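Local coordinates for RTX-adhesin (Marinomonas primoryensis, PDB 5IRB), which probably helps a very large calcium-binding bacterial adhesin hold its Antarctic bacterium to diatoms and ice, contributing a chain of beta-sandwich domains, at residues 107-119 against 184-196. Residues are numbered along the deposited sequence; the frame is centred on the assembly and turned at random.
Sequences KTSSRATIRVNSI and FQVSVTGQDSAGN. With CA (calcium ion), chain I.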
# COMPACT_ATOMS: atom_id res chain seq x y z
N LYS A 107 -16.89 -3.03 21.41
CA LYS A 107 -15.89 -2.72 20.39
C LYS A 107 -15.21 -4.01 19.97
O LYS A 107 -14.19 -4.38 20.54
CB LYS A 107 -14.87 -1.72 20.92
CG LYS A 107 -13.87 -1.17 19.88
CD LYS A 107 -14.53 -0.39 18.76
CE LYS A 107 -13.46 0.12 17.77
NZ LYS A 107 -12.45 0.97 18.47
N THR A 108 -15.78 -4.69 18.99
CA THR A 108 -15.30 -6.01 18.64
C THR A 108 -14.49 -6.05 17.35
O THR A 108 -13.90 -7.08 17.03
CB THR A 108 -16.47 -6.97 18.49
OG1 THR A 108 -17.38 -6.41 17.54
CG2 THR A 108 -17.19 -7.18 19.83
N SER A 109 -14.45 -4.94 16.61
CA SER A 109 -13.49 -4.81 15.52
C SER A 109 -13.16 -3.35 15.21
O SER A 109 -13.76 -2.43 15.76
CB SER A 109 -14.00 -5.50 14.25
OG SER A 109 -15.22 -4.93 13.83
N SER A 110 -12.18 -3.17 14.32
CA SER A 110 -11.74 -1.85 13.90
C SER A 110 -11.40 -1.95 12.42
O SER A 110 -11.27 -3.05 11.89
CB SER A 110 -10.54 -1.35 14.71
OG SER A 110 -10.97 -0.86 15.98
N ARG A 111 -11.30 -0.81 11.76
CA ARG A 111 -11.06 -0.83 10.31
C ARG A 111 -9.75 -0.15 10.02
O ARG A 111 -9.45 0.92 10.55
CB ARG A 111 -12.18 -0.13 9.55
CG ARG A 111 -13.54 -0.78 9.72
CD ARG A 111 -14.66 0.20 9.37
NE ARG A 111 -14.66 0.38 7.92
CZ ARG A 111 -14.95 1.51 7.28
NH1 ARG A 111 -15.31 2.61 7.94
NH2 ARG A 111 -14.90 1.52 5.95
N ALA A 112 -8.97 -0.78 9.14
CA ALA A 112 -7.68 -0.25 8.74
C ALA A 112 -7.62 -0.20 7.22
O ALA A 112 -8.04 -1.15 6.54
CB ALA A 112 -6.56 -1.11 9.27
N THR A 113 -7.11 0.90 6.68
CA THR A 113 -6.95 1.00 5.24
C THR A 113 -5.46 1.16 4.91
O THR A 113 -4.66 1.55 5.75
CB THR A 113 -7.73 2.17 4.64
OG1 THR A 113 -7.27 3.41 5.19
CG2 THR A 113 -9.25 2.01 4.87
N ILE A 114 -5.12 0.94 3.63
CA ILE A 114 -3.74 1.16 3.16
C ILE A 114 -3.82 1.52 1.67
O ILE A 114 -4.66 1.00 0.94
CB ILE A 114 -2.84 -0.08 3.40
CG1 ILE A 114 -1.39 0.18 2.96
CG2 ILE A 114 -3.43 -1.32 2.75
CD1 ILE A 114 -0.39 -0.82 3.51
N ARG A 115 -3.02 2.50 1.27
CA ARG A 115 -2.83 2.75 -0.16
C ARG A 115 -1.33 2.70 -0.50
O ARG A 115 -0.46 2.95 0.36
CB ARG A 115 -3.43 4.11 -0.57
CG ARG A 115 -2.72 5.31 0.04
CD ARG A 115 -3.46 6.62 -0.19
NE ARG A 115 -2.56 7.77 -0.11
CZ ARG A 115 -2.67 8.78 0.77
NH1 ARG A 115 -1.79 9.77 0.73
NH2 ARG A 115 -3.65 8.80 1.66
N VAL A 116 -1.04 2.38 -1.76
CA VAL A 116 0.32 2.33 -2.29
C VAL A 116 0.45 3.30 -3.46
O VAL A 116 -0.37 3.30 -4.38
CB VAL A 116 0.69 0.91 -2.75
CG1 VAL A 116 2.13 0.88 -3.29
CG2 VAL A 116 0.55 -0.07 -1.60
N ASN A 117 1.45 4.17 -3.36
CA ASN A 117 1.77 5.16 -4.38
C ASN A 117 2.27 4.50 -5.68
O ASN A 117 2.53 3.29 -5.72
CB ASN A 117 2.84 6.13 -3.86
CG ASN A 117 2.39 6.90 -2.62
OD1 ASN A 117 1.27 7.40 -2.55
ND2 ASN A 117 3.28 6.99 -1.64
N SER A 118 2.46 5.29 -6.71
CA SER A 118 3.00 4.73 -7.95
C SER A 118 4.42 4.16 -7.76
O SER A 118 5.19 4.61 -6.90
CB SER A 118 2.96 5.81 -9.05
OG SER A 118 3.92 6.81 -8.80
N ILE A 119 4.69 3.07 -8.49
CA ILE A 119 6.01 2.42 -8.58
C ILE A 119 6.94 3.22 -9.51
O ILE A 119 6.84 3.11 -10.72
CB ILE A 119 5.87 0.96 -9.08
CG1 ILE A 119 4.87 0.18 -8.21
CG2 ILE A 119 7.23 0.25 -9.08
CD1 ILE A 119 5.13 0.20 -6.68
N PHE A 184 1.04 -7.05 -6.82
CA PHE A 184 1.16 -7.68 -5.50
C PHE A 184 0.31 -7.03 -4.40
O PHE A 184 -0.07 -5.87 -4.49
CB PHE A 184 2.63 -7.69 -5.09
CG PHE A 184 3.26 -6.34 -5.09
CD1 PHE A 184 3.13 -5.49 -4.01
CD2 PHE A 184 3.98 -5.91 -6.21
CE1 PHE A 184 3.71 -4.23 -4.02
CE2 PHE A 184 4.57 -4.65 -6.23
CZ PHE A 184 4.42 -3.81 -5.12
N GLN A 185 -0.02 -7.82 -3.37
CA GLN A 185 -0.68 -7.30 -2.19
C GLN A 185 0.25 -6.66 -1.17
O GLN A 185 1.39 -7.10 -0.98
CB GLN A 185 -1.49 -8.38 -1.49
CG GLN A 185 -2.76 -8.70 -2.21
CD GLN A 185 -3.93 -8.81 -1.24
OE1 GLN A 185 -5.03 -8.35 -1.54
NE2 GLN A 185 -3.69 -9.40 -0.07
N VAL A 186 -0.21 -5.54 -0.62
CA VAL A 186 0.41 -4.85 0.50
C VAL A 186 -0.56 -4.81 1.68
O VAL A 186 -1.73 -4.47 1.50
CB VAL A 186 0.82 -3.42 0.12
CG1 VAL A 186 1.53 -2.75 1.26
CG2 VAL A 186 1.75 -3.47 -1.10
N SER A 187 -0.09 -5.16 2.88
CA SER A 187 -0.97 -5.17 4.05
C SER A 187 -0.44 -4.39 5.22
O SER A 187 0.78 -4.25 5.39
CB SER A 187 -1.20 -6.60 4.55
OG SER A 187 -1.79 -7.39 3.55
N VAL A 188 -1.37 -3.97 6.07
CA VAL A 188 -1.03 -3.32 7.32
C VAL A 188 -1.75 -4.12 8.39
O VAL A 188 -2.93 -4.43 8.26
CB VAL A 188 -1.44 -1.81 7.38
CG1 VAL A 188 -2.94 -1.58 7.12
CG2 VAL A 188 -1.06 -1.23 8.72
N THR A 189 -1.02 -4.50 9.43
CA THR A 189 -1.63 -5.22 10.52
C THR A 189 -1.33 -4.52 11.84
O THR A 189 -0.32 -3.83 11.98
CB THR A 189 -1.12 -6.66 10.54
OG1 THR A 189 0.29 -6.63 10.74
CG2 THR A 189 -1.38 -7.34 9.20
N GLY A 190 -2.21 -4.70 12.81
CA GLY A 190 -1.98 -4.14 14.13
C GLY A 190 -3.10 -4.49 15.08
O GLY A 190 -3.86 -5.42 14.82
N GLN A 191 -3.24 -3.72 16.15
CA GLN A 191 -4.24 -4.02 17.17
C GLN A 191 -4.91 -2.75 17.67
O GLN A 191 -4.23 -1.77 17.94
CB GLN A 191 -3.54 -4.73 18.32
CG GLN A 191 -4.29 -5.80 19.00
CD GLN A 191 -3.43 -6.49 20.04
OE1 GLN A 191 -3.46 -6.13 21.22
NE2 GLN A 191 -2.63 -7.45 19.60
N ASP A 192 -6.22 -2.75 17.83
CA ASP A 192 -6.88 -1.53 18.26
C ASP A 192 -6.79 -1.38 19.79
O ASP A 192 -6.24 -2.25 20.46
CB ASP A 192 -8.32 -1.48 17.73
CG ASP A 192 -9.29 -2.46 18.41
OD1 ASP A 192 -8.99 -3.07 19.47
OD2 ASP A 192 -10.40 -2.62 17.82
N SER A 193 -7.29 -0.28 20.34
CA SER A 193 -7.15 -0.03 21.78
C SER A 193 -7.89 -1.03 22.66
O SER A 193 -7.61 -1.14 23.86
CB SER A 193 -7.63 1.38 22.15
OG SER A 193 -9.02 1.52 21.89
N ALA A 194 -8.86 -1.74 22.08
CA ALA A 194 -9.56 -2.78 22.83
C ALA A 194 -8.90 -4.13 22.67
O ALA A 194 -9.38 -5.12 23.22
CB ALA A 194 -11.02 -2.85 22.41
N GLY A 195 -7.82 -4.20 21.91
CA GLY A 195 -7.11 -5.46 21.73
C GLY A 195 -7.51 -6.26 20.49
O GLY A 195 -7.01 -7.37 20.28
N ASN A 196 -8.39 -5.72 19.65
CA ASN A 196 -8.80 -6.51 18.51
C ASN A 196 -7.73 -6.39 17.44
O ASN A 196 -7.29 -5.27 17.10
CB ASN A 196 -10.13 -6.02 17.95
CG ASN A 196 -11.24 -6.06 18.98
OD1 ASN A 196 -11.50 -7.10 19.60
ND2 ASN A 196 -11.89 -4.92 19.17
CA CA I . -2.53 -0.44 18.40
O HOH W 1 -1.57 -1.69 16.56
O HOH W 2 -4.13 1.10 19.80
O HOH W 3 -1.25 -2.07 19.76
O HOH W 4 -1.12 1.21 18.11
O HOH W 5 -3.67 0.83 16.72
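Ile114 and Val186 meet at about a right angle, CD1 of Ile114 lying 3.5 Å from CG1 of Val186. With CG1 anti to its backbone N (chi1 -177°) and chi2 also extended, Ile114 carries that methyl across to the opposing strand. Its CB packs on Val188 CG1, which also meets Ala112 CB. Val116 CG2 approaches Val186 CG2 to 3.6 Å, and Ile119 CD1 comes obliquely to the Phe184 ring. The strand axes are 7.0 Å apart at closest approach, with no backbone hydrogen bond between them: the two layers of a beta-sandwich meet here through apolar side chains.

Polar contacts gather at the other end, around Asp192. Asp192 OD2 accepts two hydrogen bonds, from Ser110 OG at 2.6 Å on the anti lone pair and from Asn196 ND2 at 3.1 Å on the syn one. Asn196 ND2 also donates to Lys107 O at 2.7 Å, the acceptor nearly in the amide plane but the donor 44° out of the carbonyl plane. Asp192 OD1 meanwhile holds the turn's own backbone through Asn196 N, while OD2, through Ser110, fastens the 192-195 type I turn to the 107-110 linker. Lys107 NZ, 4.2 Å from Asp192 OD2, is too far for a salt bridge but would probably favour the carboxylate's charge.

Beside this turn, a calcium ion is bound by Gln191 O (2.2 Å) and five waters.

Strand 112-116 edges a three-stranded sheet beside strand 133-142, while strand 183-191 lies between strands 149-154 and 197-208 in the facing sheet. Val150 and Met152 also pack on Val186. At the linker end, Asn196 OD1 and Ala194 O bond Ala23 and Asn22, joining this domain to the preceding one.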